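Local coordinates for putative lipoprotein (Campylobacter jejuni subsp. jejuni, PDB 2G5G) that binds two cofacial hemes through tyrosine ligands as a dimer and probably takes part in bacterial heme transport, at residues D23-K28 / D257-L262; I45-K50 / L216-S221; V80-L85 / L112-V117; I103-L108 / F126-F131; M204-V209 / Q235-S240. One frame throughout, in Å; residues are numbered along the deposited sequence.

In the fold
The mixed eight-stranded sheet of the chain ties most of these contacts together. Interaction 2 joins two central parallel strands, 44-49 and 214-220, with its centre about 3 Å from the chain centre; interaction 1 lies on the same sheet, about 15 Å away between centres, where strand 19-23 meets 260-264. Interaction 3 starts on strand 78-82, the neighbour of 214-220, and touches interaction 2 through Glu83 and Gly220. Interaction 4, its centre about 12 Å from that of interaction 3, shares the packing of helix 124-131 with it. Interaction 5 joins helix 187-210 to the turn that follows helix 230-236, and Leu208 packs on Leu217 of interaction 2. Along the chain, interaction 1 encloses all the others. Helix 187-210 also supplies Leu189, Leu193 and Ile196 to the heme pocket.

Interaction 1 (D23-K28 / D257-L262); sequences DTHTQK and DSDYVL
Thr24 is gripped twice by the 257-262 segment. Its backbone N donates to Asp259 O at 2.9 Å, from above the carbonyl plane, and its OG1 donates to Ser258 O at 2.6 Å. With chi1 at 64°, OG1 is wedged between the backbone N and the carbonyl carbon, while CG2 packs on Val261 CG1 at 3.8 Å in the buried part of the contact. One residue back, Asp23 and Tyr260 form an antiparallel non-hydrogen-bonded pair, where strand 19-23 runs beside strand 260-264 and the chain then turns off; Asp23 OD1 closes an Asx turn by accepting from His25 N. The outer side is looser and wetter. One water bridges Asp23 OD2 and Tyr260 OH, and a second links Asp259 O, more weakly, to Asp23 OD1. His25, though exposed, is tied to the buried Asp259, its NE2 donating in the ring plane to the anti lone pair of OD1 at 2.7 Å. Lys226 forms a salt bridge with the same OD1, and Val245 N binds OD2.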
# COMPACT_ATOMS: atom_id res chain seq x y z
N ASP A 23 -23.97 20.18 22.39
CA ASP A 23 -24.48 20.68 21.12
C ASP A 23 -23.36 21.59 20.57
O ASP A 23 -22.99 22.58 21.23
CB ASP A 23 -25.74 21.48 21.42
CG ASP A 23 -26.41 22.04 20.17
OD1 ASP A 23 -25.72 22.41 19.21
OD2 ASP A 23 -27.64 22.14 20.18
N THR A 24 -22.79 21.27 19.41
CA THR A 24 -21.66 22.09 18.92
C THR A 24 -22.09 23.47 18.34
O THR A 24 -21.25 24.35 18.15
CB THR A 24 -20.84 21.37 17.83
OG1 THR A 24 -21.68 21.17 16.69
CG2 THR A 24 -20.21 20.06 18.33
N HIS A 25 -23.37 23.63 18.05
CA HIS A 25 -23.84 24.87 17.45
C HIS A 25 -23.88 25.99 18.51
O HIS A 25 -23.53 27.15 18.24
CB HIS A 25 -25.23 24.67 16.83
CG HIS A 25 -25.26 23.64 15.72
ND1 HIS A 25 -25.94 23.83 14.55
CD2 HIS A 25 -24.65 22.43 15.60
CE1 HIS A 25 -25.77 22.78 13.75
NE2 HIS A 25 -25.00 21.92 14.38
N THR A 26 -24.24 25.60 19.73
CA THR A 26 -24.45 26.57 20.81
C THR A 26 -23.39 26.38 21.88
O THR A 26 -23.28 27.23 22.75
CB THR A 26 -25.80 26.36 21.51
OG1 THR A 26 -25.91 24.98 21.93
CG2 THR A 26 -26.99 26.70 20.59
N GLN A 27 -22.64 25.29 21.82
CA GLN A 27 -21.73 24.87 22.90
C GLN A 27 -22.46 24.75 24.25
O GLN A 27 -21.89 24.99 25.32
CB GLN A 27 -20.53 25.81 23.02
CG GLN A 27 -19.66 25.83 21.81
CD GLN A 27 -18.58 26.89 21.94
OE1 GLN A 27 -17.51 26.63 22.47
NE2 GLN A 27 -18.86 28.07 21.43
N LYS A 28 -23.71 24.32 24.21
CA LYS A 28 -24.44 24.09 25.43
C LYS A 28 -24.39 22.60 25.77
O LYS A 28 -24.54 21.78 24.89
CB LYS A 28 -25.88 24.52 25.25
CG LYS A 28 -26.64 24.63 26.58
CD LYS A 28 -28.05 25.20 26.34
CE LYS A 28 -29.06 24.08 26.13
NZ LYS A 28 -30.46 24.52 26.47
N ASP A 257 -16.74 20.03 13.08
CA ASP A 257 -16.70 18.65 12.61
C ASP A 257 -18.04 17.92 12.78
O ASP A 257 -18.28 16.92 12.13
CB ASP A 257 -15.62 17.86 13.35
CG ASP A 257 -14.26 17.98 12.72
OD1 ASP A 257 -14.18 18.31 11.53
OD2 ASP A 257 -13.26 17.74 13.42
N SER A 258 -18.89 18.40 13.67
CA SER A 258 -20.05 17.57 14.03
C SER A 258 -21.17 18.48 14.58
O SER A 258 -20.97 19.68 14.71
CB SER A 258 -19.59 16.51 15.04
OG SER A 258 -19.33 17.09 16.32
N ASP A 259 -22.34 17.92 14.87
CA ASP A 259 -23.46 18.64 15.49
C ASP A 259 -23.54 18.41 17.00
O ASP A 259 -24.08 19.25 17.76
CB ASP A 259 -24.77 18.23 14.82
CG ASP A 259 -24.75 18.52 13.32
OD1 ASP A 259 -24.59 19.72 12.96
OD2 ASP A 259 -24.81 17.56 12.51
N TYR A 260 -23.03 17.27 17.43
CA TYR A 260 -22.93 16.93 18.86
C TYR A 260 -21.57 16.33 19.08
O TYR A 260 -21.00 15.69 18.16
CB TYR A 260 -24.04 15.93 19.29
CG TYR A 260 -25.42 16.51 19.13
CD1 TYR A 260 -26.15 16.30 17.95
CD2 TYR A 260 -25.98 17.31 20.12
CE1 TYR A 260 -27.41 16.85 17.79
CE2 TYR A 260 -27.26 17.88 19.97
CZ TYR A 260 -27.95 17.64 18.79
OH TYR A 260 -29.19 18.20 18.55
N VAL A 261 -21.01 16.50 20.29
CA VAL A 261 -19.75 15.86 20.56
C VAL A 261 -19.82 15.29 21.97
O VAL A 261 -20.36 15.91 22.89
CB VAL A 261 -18.51 16.81 20.27
CG1 VAL A 261 -18.59 18.08 21.09
CG2 VAL A 261 -17.18 16.07 20.45
N LEU A 262 -19.35 14.05 22.10
CA LEU A 262 -19.25 13.43 23.41
C LEU A 262 -17.86 13.67 23.91
O LEU A 262 -16.90 13.43 23.20
CB LEU A 262 -19.54 11.93 23.34
CG LEU A 262 -21.02 11.63 23.56
CD1 LEU A 262 -21.75 11.96 22.24
CD2 LEU A 262 -21.23 10.12 23.92
O HOH W 1 -29.56 20.34 20.46
O HOH W 2 -26.64 20.43 17.10

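Interaction 2 (I45-K50 / L216-S221); sequences ILLGEK and LLLAGS
Ile45 and Leu216 are paired at the start of a parallel strand pair in the central sheet of this ChaN-family fold, the strand segments 20° apart in direction. Backbone bonds alternate between the strands, beginning with Leu217 N to Ile45 O at 2.8 Å. Leu216, Leu217 and Leu218 all carry CG anti to the backbone N and alternate between the faces as the strand does. On the face of Ile45, Leu47, Leu216 and Leu218, Leu216 CD1 meets Ile45 CG2 at 3.9 Å, the two side chains lying at a slant. Leu47 CD1 meets Leu218 CD1 at 4.1 Å, under helix 54-73. Leu218, with chi2 at 71°, also swings CD1 back over Leu47 O and against the CG of Glu49, whose chain it crosses at about a right angle. Glu49 CG sits between its own N and carbonyl carbon, chi1 68°, and the chain beyond is extended. Its buried carboxylate is held outside the pair, OE2 by His51 and Tyr123, OE1 by Lys57 and Gln60. On the other face, Leu46 CD2 and Leu217 CD2 meet loosely below helix 230-236. Past Gly220, the N-cap of the next helix, Ser221 OG bonds to Asn247, and Ser221 N donates to Glu49 O at 3.0 Å, tilted 24° from the carbonyl plane.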
# COMPACT_ATOMS: atom_id res chain seq x y z
N ILE A 45 -27.82 9.49 10.62
CA ILE A 45 -27.06 9.85 11.81
C ILE A 45 -25.66 9.35 11.56
O ILE A 45 -25.45 8.14 11.40
CB ILE A 45 -27.65 9.21 13.11
CG1 ILE A 45 -29.05 9.75 13.38
CG2 ILE A 45 -26.73 9.51 14.31
CD1 ILE A 45 -29.97 8.75 14.10
N LEU A 46 -24.69 10.26 11.49
CA LEU A 46 -23.29 9.83 11.41
C LEU A 46 -22.63 9.80 12.79
O LEU A 46 -22.74 10.77 13.52
CB LEU A 46 -22.47 10.70 10.46
CG LEU A 46 -22.84 10.74 8.99
CD1 LEU A 46 -23.98 11.68 8.83
CD2 LEU A 46 -21.64 11.28 8.20
N LEU A 47 -21.98 8.68 13.12
CA LEU A 47 -21.33 8.48 14.43
C LEU A 47 -19.85 8.25 14.19
O LEU A 47 -19.45 7.20 13.62
CB LEU A 47 -21.89 7.23 15.12
CG LEU A 47 -22.18 7.22 16.62
CD1 LEU A 47 -22.21 5.80 17.20
CD2 LEU A 47 -21.47 8.24 17.54
N GLY A 48 -19.05 9.24 14.57
CA GLY A 48 -17.61 9.23 14.33
C GLY A 48 -16.88 8.66 15.53
O GLY A 48 -17.19 9.01 16.66
N GLU A 49 -15.91 7.79 15.25
CA GLU A 49 -15.16 7.09 16.29
C GLU A 49 -13.64 7.11 16.02
O GLU A 49 -13.19 7.37 14.90
CB GLU A 49 -15.64 5.63 16.42
CG GLU A 49 -15.28 4.77 15.18
CD GLU A 49 -15.09 3.27 15.49
OE1 GLU A 49 -15.43 2.79 16.59
OE2 GLU A 49 -14.57 2.57 14.60
N LYS A 50 -12.88 6.85 17.07
CA LYS A 50 -11.47 6.47 16.94
C LYS A 50 -11.47 4.92 17.05
O LYS A 50 -11.96 4.38 18.04
CB LYS A 50 -10.67 7.10 18.08
CG LYS A 50 -9.14 6.86 18.01
CD LYS A 50 -8.45 7.58 19.17
CE LYS A 50 -6.95 7.28 19.20
NZ LYS A 50 -6.68 6.00 19.92
N LEU A 216 -28.15 4.81 10.71
CA LEU A 216 -26.96 5.28 11.40
C LEU A 216 -25.68 4.69 10.76
O LEU A 216 -25.59 3.46 10.55
CB LEU A 216 -27.01 4.90 12.89
CG LEU A 216 -25.79 5.36 13.74
CD1 LEU A 216 -26.18 5.77 15.12
CD2 LEU A 216 -24.82 4.20 13.79
N LEU A 217 -24.70 5.56 10.47
CA LEU A 217 -23.38 5.14 10.04
C LEU A 217 -22.40 5.15 11.21
O LEU A 217 -22.36 6.12 12.00
CB LEU A 217 -22.82 6.03 8.93
CG LEU A 217 -21.39 5.77 8.41
CD1 LEU A 217 -21.32 4.60 7.42
CD2 LEU A 217 -20.84 7.02 7.79
N LEU A 218 -21.62 4.08 11.32
CA LEU A 218 -20.42 4.12 12.17
C LEU A 218 -19.20 4.16 11.24
O LEU A 218 -19.06 3.34 10.34
CB LEU A 218 -20.33 2.90 13.11
CG LEU A 218 -19.09 2.86 14.02
CD1 LEU A 218 -19.19 3.95 15.08
CD2 LEU A 218 -18.93 1.43 14.66
N ALA A 219 -18.33 5.15 11.45
CA ALA A 219 -17.17 5.37 10.59
C ALA A 219 -16.14 6.18 11.39
O ALA A 219 -16.44 6.69 12.45
CB ALA A 219 -17.55 6.13 9.27
N GLY A 220 -14.92 6.27 10.88
CA GLY A 220 -13.91 7.02 11.61
C GLY A 220 -14.28 8.49 11.59
O GLY A 220 -14.97 8.95 10.68
N SER A 221 -13.79 9.21 12.58
CA SER A 221 -14.02 10.64 12.68
C SER A 221 -13.68 11.45 11.43
O SER A 221 -14.38 12.42 11.14
CB SER A 221 -13.32 11.20 13.92
OG SER A 221 -14.04 10.74 15.05

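Interaction 3 (V80-L85 / L112-V117); sequences VALEML and LNWDKV
The type I turn from Leu82 to Leu85, at the corner after strand 78-82 of the central sheet, meets the indole of Trp114 in the loop that follows helix 108-111. Met84, a selenomethionine, lies along the indole with the two side chains headed in one direction, and its CG touches Trp114 CH2 at 3.4 Å, neither squarely over the face nor at the edge. Bends at chi2 and chi3 then lead SE away from the ring. Leu82 CD1 comes to the ring edge at Trp114 CZ3, 4.3 Å off, and Leu85 CD1 approaches the same CZ3 obliquely. The other branch of Leu85, CD2, rests against Leu112 O at 3.7 Å. A water over the centre of one indole face donates to Met84 O at 2.6 Å and accepts from Asp115 N at 2.8 Å, tying the turn to the loop. Trp114 NE1 bonds to Trp118 O, and Trp120 stands edge-to-face with the indole. Trp114 and Leu112 also pack on Val127 of helix 124-131, while Leu82 leans on Leu218 of strand 214-220 and Leu85 on Ile137 of strand 137-141.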
# COMPACT_ATOMS: atom_id res chain seq x y z
N VAL A 80 -28.25 0.10 10.23
CA VAL A 80 -26.89 0.55 10.57
C VAL A 80 -25.91 0.25 9.44
O VAL A 80 -25.74 -0.89 9.02
CB VAL A 80 -26.38 -0.05 11.89
CG1 VAL A 80 -24.91 0.37 12.17
CG2 VAL A 80 -27.26 0.40 13.03
N ALA A 81 -25.29 1.31 8.91
CA ALA A 81 -24.28 1.17 7.87
C ALA A 81 -22.92 1.20 8.55
O ALA A 81 -22.72 1.89 9.55
CB ALA A 81 -24.40 2.33 6.85
N LEU A 82 -21.98 0.46 8.00
CA LEU A 82 -20.67 0.28 8.62
C LEU A 82 -19.56 0.58 7.63
O LEU A 82 -19.47 -0.04 6.56
CB LEU A 82 -20.52 -1.14 9.22
CG LEU A 82 -21.37 -1.54 10.43
CD1 LEU A 82 -21.15 -3.01 10.81
CD2 LEU A 82 -21.12 -0.64 11.63
N GLU A 83 -18.70 1.54 7.98
CA GLU A 83 -17.47 1.75 7.21
C GLU A 83 -16.72 0.41 7.11
O GLU A 83 -15.98 0.18 6.15
CB GLU A 83 -16.56 2.78 7.90
CG GLU A 83 -15.17 2.96 7.21
CD GLU A 83 -14.17 3.81 8.03
OE1 GLU A 83 -14.51 4.28 9.13
OE2 GLU A 83 -13.04 3.97 7.56
N MSE A 84 -16.89 -0.47 8.09
CA MSE A 84 -16.05 -1.70 8.06
C MSE A 84 -16.49 -2.80 7.11
O MSE A 84 -15.76 -3.78 6.93
CB MSE A 84 -15.58 -2.25 9.42
CG MSE A 84 -16.33 -1.99 10.72
SE MSE A 84 -17.10 -0.23 11.25
CE MSE A 84 -15.61 1.03 10.96
N LEU A 85 -17.63 -2.62 6.46
CA LEU A 85 -18.06 -3.56 5.43
C LEU A 85 -18.26 -2.86 4.13
O LEU A 85 -18.74 -1.71 4.09
CB LEU A 85 -19.33 -4.30 5.86
CG LEU A 85 -19.13 -5.23 7.05
CD1 LEU A 85 -20.43 -5.64 7.71
CD2 LEU A 85 -18.34 -6.48 6.60
N LEU A 112 -21.07 -12.49 8.27
CA LEU A 112 -20.95 -11.12 7.77
C LEU A 112 -19.77 -11.01 6.83
O LEU A 112 -19.54 -9.96 6.23
CB LEU A 112 -20.78 -10.12 8.92
CG LEU A 112 -21.85 -10.06 10.00
CD1 LEU A 112 -21.40 -9.15 11.14
CD2 LEU A 112 -23.20 -9.62 9.42
N ASN A 113 -19.01 -12.10 6.70
CA ASN A 113 -17.75 -12.05 5.98
C ASN A 113 -16.82 -10.92 6.50
O ASN A 113 -16.19 -10.20 5.71
CB ASN A 113 -18.00 -11.90 4.48
CG ASN A 113 -16.83 -12.32 3.67
OD1 ASN A 113 -16.05 -13.16 4.11
ND2 ASN A 113 -16.67 -11.74 2.49
N TRP A 114 -16.77 -10.77 7.82
CA TRP A 114 -15.97 -9.72 8.44
C TRP A 114 -14.57 -9.70 7.86
O TRP A 114 -13.97 -10.76 7.68
CB TRP A 114 -15.90 -9.93 9.95
CG TRP A 114 -15.45 -8.71 10.68
CD1 TRP A 114 -14.20 -8.45 11.18
CD2 TRP A 114 -16.24 -7.55 10.99
NE1 TRP A 114 -14.16 -7.22 11.79
CE2 TRP A 114 -15.40 -6.64 11.68
CE3 TRP A 114 -17.57 -7.20 10.75
CZ2 TRP A 114 -15.85 -5.40 12.13
CZ3 TRP A 114 -18.02 -5.96 11.21
CH2 TRP A 114 -17.16 -5.08 11.89
N ASP A 115 -14.08 -8.50 7.56
CA ASP A 115 -12.70 -8.31 7.08
C ASP A 115 -11.79 -8.12 8.27
O ASP A 115 -12.07 -7.30 9.16
CB ASP A 115 -12.60 -7.11 6.13
CG ASP A 115 -11.29 -7.09 5.35
OD1 ASP A 115 -10.24 -7.46 5.92
OD2 ASP A 115 -11.30 -6.69 4.15
N LYS A 116 -10.69 -8.87 8.30
CA LYS A 116 -9.84 -8.86 9.49
C LYS A 116 -8.92 -7.65 9.61
O LYS A 116 -8.34 -7.44 10.68
CB LYS A 116 -9.13 -10.20 9.70
CG LYS A 116 -9.91 -11.15 10.63
CD LYS A 116 -11.28 -11.54 10.05
CE LYS A 116 -12.21 -12.10 11.11
NZ LYS A 116 -12.52 -11.11 12.19
N VAL A 117 -8.82 -6.84 8.55
CA VAL A 117 -8.24 -5.49 8.71
C VAL A 117 -8.90 -4.69 9.86
O VAL A 117 -8.27 -3.80 10.43
CB VAL A 117 -8.19 -4.66 7.38
CG1 VAL A 117 -7.46 -5.43 6.31
CG2 VAL A 117 -9.58 -4.27 6.89
O HOH W 3 -15.21 -6.04 8.11

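Interaction 4 (I103-L108 / F126-F131); sequences IKANEL and FVNVVF
Ile103 opens the contact, sending its CD1 to the ring edge of Phe131, 3.6 Å from CZ and near the ring plane. The two side chains meet at about a right angle. Ile103 O accepts a hydrogen bond from Tyr132 OH, just beyond the helical segment. Ala105, exposed to solvent, comes next, and its CB lies against the side-chain amide end of Asn128. The loop then coils through 105-107 with helical backbone angles, Glu107 N bonding back to Lys104 O, and this turn carries the chain round to Leu108. Leu108 supplies the larger part of the packing. Its CG is anti to the backbone N, chi1 -175°, which extends the side chain toward helix 124-131, where its two methyls part. CD1 lies over one face of Phe131 in a CH-pi contact, 3.5 Å from the ring centroid and 15° off the ring normal. CD2 turns to Asn128 and to Val127, meeting Val127 CG1 at 4.3 Å. The Leu108 and Phe131 side chains run antiparallel alongside one another, and the ring thus has a methyl over one face and another at its edge. Leu112 and Ile137 also pack against Phe131. This is hydrophobic helix-loop packing: the loop between helices 90-98 and 108-111 is laid on helix 124-131, from which Phe126 and Val130 reach Val80 of the central sheet.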
# COMPACT_ATOMS: atom_id res chain seq x y z
N ILE A 103 -27.75 -17.74 12.95
CA ILE A 103 -26.35 -17.40 13.17
C ILE A 103 -26.12 -17.21 14.67
O ILE A 103 -26.83 -16.45 15.33
CB ILE A 103 -25.97 -16.14 12.37
CG1 ILE A 103 -26.20 -16.37 10.87
CG2 ILE A 103 -24.53 -15.76 12.61
CD1 ILE A 103 -26.69 -15.17 10.12
N LYS A 104 -25.16 -17.94 15.22
CA LYS A 104 -24.90 -17.87 16.65
C LYS A 104 -23.74 -16.89 16.89
O LYS A 104 -22.97 -16.62 15.98
CB LYS A 104 -24.58 -19.26 17.21
CG LYS A 104 -25.11 -19.52 18.62
CD LYS A 104 -25.49 -20.99 18.81
CE LYS A 104 -24.33 -21.93 18.45
NZ LYS A 104 -24.79 -23.34 18.46
N ALA A 105 -23.64 -16.38 18.12
CA ALA A 105 -22.65 -15.35 18.47
C ALA A 105 -21.24 -15.61 17.94
O ALA A 105 -20.52 -14.68 17.64
CB ALA A 105 -22.63 -15.11 19.98
N ASN A 106 -20.86 -16.88 17.80
CA ASN A 106 -19.54 -17.26 17.29
C ASN A 106 -19.50 -17.53 15.79
O ASN A 106 -18.42 -17.72 15.20
CB ASN A 106 -19.00 -18.47 18.07
CG ASN A 106 -19.90 -19.68 17.95
OD1 ASN A 106 -19.61 -20.60 17.18
ND2 ASN A 106 -21.01 -19.69 18.69
N GLU A 107 -20.68 -17.55 15.16
CA GLU A 107 -20.80 -17.71 13.71
C GLU A 107 -20.93 -16.35 13.03
O GLU A 107 -20.93 -16.27 11.80
CB GLU A 107 -22.03 -18.54 13.35
CG GLU A 107 -22.09 -19.95 13.93
CD GLU A 107 -23.50 -20.52 13.88
OE1 GLU A 107 -24.12 -20.48 12.79
OE2 GLU A 107 -24.00 -20.99 14.93
N LEU A 108 -21.08 -15.30 13.84
CA LEU A 108 -21.42 -13.95 13.35
C LEU A 108 -20.40 -13.40 12.38
O LEU A 108 -20.76 -12.94 11.30
CB LEU A 108 -21.67 -12.97 14.51
CG LEU A 108 -22.16 -11.56 14.14
CD1 LEU A 108 -23.39 -11.66 13.26
CD2 LEU A 108 -22.46 -10.72 15.37
N PHE A 126 -20.56 -3.87 19.71
CA PHE A 126 -21.50 -3.04 18.97
C PHE A 126 -22.22 -3.85 17.89
O PHE A 126 -23.47 -3.81 17.78
CB PHE A 126 -20.79 -1.85 18.32
CG PHE A 126 -21.71 -0.96 17.50
CD1 PHE A 126 -22.70 -0.22 18.11
CD2 PHE A 126 -21.55 -0.86 16.12
CE1 PHE A 126 -23.53 0.61 17.36
CE2 PHE A 126 -22.37 -0.01 15.35
CZ PHE A 126 -23.36 0.72 15.98
N VAL A 127 -21.44 -4.59 17.10
CA VAL A 127 -21.99 -5.33 15.98
C VAL A 127 -22.95 -6.45 16.44
O VAL A 127 -23.92 -6.74 15.75
CB VAL A 127 -20.90 -5.89 15.05
CG1 VAL A 127 -21.53 -6.74 13.96
CG2 VAL A 127 -20.10 -4.78 14.42
N ASN A 128 -22.70 -7.03 17.62
CA ASN A 128 -23.59 -8.05 18.16
C ASN A 128 -24.93 -7.50 18.52
O ASN A 128 -25.94 -8.06 18.12
CB ASN A 128 -22.99 -8.81 19.37
CG ASN A 128 -22.28 -10.07 18.96
OD1 ASN A 128 -21.21 -10.03 18.34
ND2 ASN A 128 -22.87 -11.22 19.29
N VAL A 129 -24.93 -6.38 19.26
CA VAL A 129 -26.15 -5.69 19.65
C VAL A 129 -26.93 -5.24 18.41
O VAL A 129 -28.17 -5.33 18.38
CB VAL A 129 -25.87 -4.48 20.59
CG1 VAL A 129 -27.15 -3.79 20.94
CG2 VAL A 129 -25.19 -4.94 21.87
N VAL A 130 -26.20 -4.75 17.41
CA VAL A 130 -26.84 -4.30 16.16
C VAL A 130 -27.49 -5.49 15.42
O VAL A 130 -28.71 -5.48 15.14
CB VAL A 130 -25.88 -3.54 15.24
CG1 VAL A 130 -26.51 -3.29 13.86
CG2 VAL A 130 -25.52 -2.19 15.89
N PHE A 131 -26.65 -6.49 15.15
CA PHE A 131 -27.04 -7.64 14.36
C PHE A 131 -28.31 -8.32 14.85
O PHE A 131 -29.15 -8.65 14.02
CB PHE A 131 -25.91 -8.64 14.19
CG PHE A 131 -26.25 -9.74 13.24
CD1 PHE A 131 -26.18 -9.53 11.86
CD2 PHE A 131 -26.69 -10.98 13.71
CE1 PHE A 131 -26.51 -10.53 10.96
CE2 PHE A 131 -27.03 -11.99 12.82
CZ PHE A 131 -26.93 -11.78 11.44

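Interaction 5 (M204-V209 / Q235-S240); sequences MADVLV and QDFKSS
With chi1 at -87°, some way from the usual -60°, Phe237 turns its ring toward helix 187-210. There Asp206, with CG anti to its own backbone N, chi1 -169°, lays its side chain by the far end of the ring: Asp206 CB is 3.6 Å from Phe237 CZ, and the carboxylate and ring planes stand 32° apart. Phe237 CE2 reaches the helix backbone, 3.5 Å from Asp206 N, and lies 4.0 Å from Ala205 CB. Asp206 N and Val209 CG2 both approach the ring obliquely. Both methyls of Val209 touch Phe237 CB, CG2 at 3.9 Å. A Schellman motif follows helix 230-236, Lys238 taking a positive phi just after Phe237. The chain then turns so that Ser239 also faces the long helix, its CB 4.1 Å from Val209 CG2. A water bridges these two residues, donating to Val209 O at 2.7 Å and bonding to Ser239 OG at 2.6 Å. Lys241 N also bonds to Ser239 OG, and the NZ of Lys241 binds Leu208 O. Leu208 packs on Val215 and Leu217 of strand 214-220; Ala205, on the Phe237 side of the long helix, touches His233 and Ile234 of helix 230-236.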
# COMPACT_ATOMS: atom_id res chain seq x y z
N MSE A 204 -19.79 5.77 0.78
CA MSE A 204 -20.56 5.80 2.03
C MSE A 204 -21.74 6.78 1.93
O MSE A 204 -22.85 6.42 2.34
CB MSE A 204 -19.68 6.07 3.24
CG MSE A 204 -18.58 4.97 3.45
SE MSE A 204 -17.85 5.02 5.16
CE MSE A 204 -16.14 5.82 4.60
N ALA A 205 -21.50 8.00 1.39
CA ALA A 205 -22.60 8.95 1.09
C ALA A 205 -23.66 8.37 0.15
O ALA A 205 -24.87 8.56 0.37
CB ALA A 205 -22.09 10.26 0.53
N ASP A 206 -23.21 7.68 -0.88
CA ASP A 206 -24.10 7.10 -1.88
C ASP A 206 -25.04 6.13 -1.15
O ASP A 206 -26.26 6.21 -1.28
CB ASP A 206 -23.24 6.43 -2.98
CG ASP A 206 -24.03 6.02 -4.23
OD1 ASP A 206 -25.26 6.18 -4.33
OD2 ASP A 206 -23.38 5.54 -5.16
N VAL A 207 -24.47 5.27 -0.32
CA VAL A 207 -25.24 4.26 0.43
C VAL A 207 -26.29 4.95 1.32
O VAL A 207 -27.47 4.51 1.39
CB VAL A 207 -24.31 3.29 1.24
CG1 VAL A 207 -25.08 2.37 2.18
CG2 VAL A 207 -23.38 2.47 0.29
N LEU A 208 -25.89 6.04 1.96
CA LEU A 208 -26.75 6.69 2.96
C LEU A 208 -27.88 7.47 2.30
O LEU A 208 -29.04 7.44 2.73
CB LEU A 208 -25.91 7.58 3.88
CG LEU A 208 -24.84 6.85 4.71
CD1 LEU A 208 -23.96 7.84 5.48
CD2 LEU A 208 -25.49 5.84 5.70
N VAL A 209 -27.54 8.13 1.21
CA VAL A 209 -28.44 8.99 0.49
C VAL A 209 -29.59 8.18 -0.14
O VAL A 209 -30.73 8.64 -0.18
CB VAL A 209 -27.66 9.74 -0.60
CG1 VAL A 209 -28.56 10.21 -1.74
CG2 VAL A 209 -26.92 10.91 0.04
N GLN A 235 -24.36 16.45 0.50
CA GLN A 235 -24.80 17.72 -0.09
C GLN A 235 -24.73 17.70 -1.59
O GLN A 235 -25.68 18.15 -2.26
CB GLN A 235 -23.91 18.89 0.39
CG GLN A 235 -24.04 19.21 1.87
CD GLN A 235 -23.20 20.42 2.26
OE1 GLN A 235 -22.40 20.34 3.19
NE2 GLN A 235 -23.39 21.55 1.56
N ASP A 236 -23.60 17.22 -2.13
CA ASP A 236 -23.38 17.12 -3.59
C ASP A 236 -24.35 16.15 -4.26
O ASP A 236 -24.72 16.36 -5.43
CB ASP A 236 -21.93 16.73 -3.93
CG ASP A 236 -20.94 17.92 -3.86
OD1 ASP A 236 -21.38 19.09 -3.74
OD2 ASP A 236 -19.72 17.67 -3.93
N PHE A 237 -24.78 15.11 -3.54
CA PHE A 237 -25.87 14.24 -4.03
C PHE A 237 -27.26 14.93 -4.10
O PHE A 237 -28.22 14.33 -4.60
CB PHE A 237 -25.97 12.92 -3.19
CG PHE A 237 -25.07 11.78 -3.68
CD1 PHE A 237 -25.29 11.17 -4.91
CD2 PHE A 237 -24.03 11.30 -2.89
CE1 PHE A 237 -24.48 10.15 -5.34
CE2 PHE A 237 -23.22 10.26 -3.31
CZ PHE A 237 -23.45 9.68 -4.53
N LYS A 238 -27.37 16.14 -3.55
CA LYS A 238 -28.61 16.94 -3.47
C LYS A 238 -29.69 16.21 -2.65
O LYS A 238 -30.85 16.23 -3.02
CB LYS A 238 -29.13 17.34 -4.87
CG LYS A 238 -28.03 17.91 -5.77
CD LYS A 238 -28.01 19.42 -5.71
CE LYS A 238 -28.47 20.00 -7.05
NZ LYS A 238 -28.87 21.47 -6.98
N SER A 239 -29.29 15.59 -1.54
CA SER A 239 -30.23 14.97 -0.62
C SER A 239 -31.00 16.03 0.16
O SER A 239 -30.42 17.02 0.61
CB SER A 239 -29.49 14.08 0.37
OG SER A 239 -30.43 13.37 1.17
N SER A 240 -32.32 15.84 0.33
CA SER A 240 -33.06 16.65 1.29
C SER A 240 -33.24 15.95 2.66
O SER A 240 -33.93 16.48 3.52
CB SER A 240 -34.43 17.05 0.76
OG SER A 240 -34.29 18.09 -0.19
O HOH W 4 -31.39 11.27 -0.10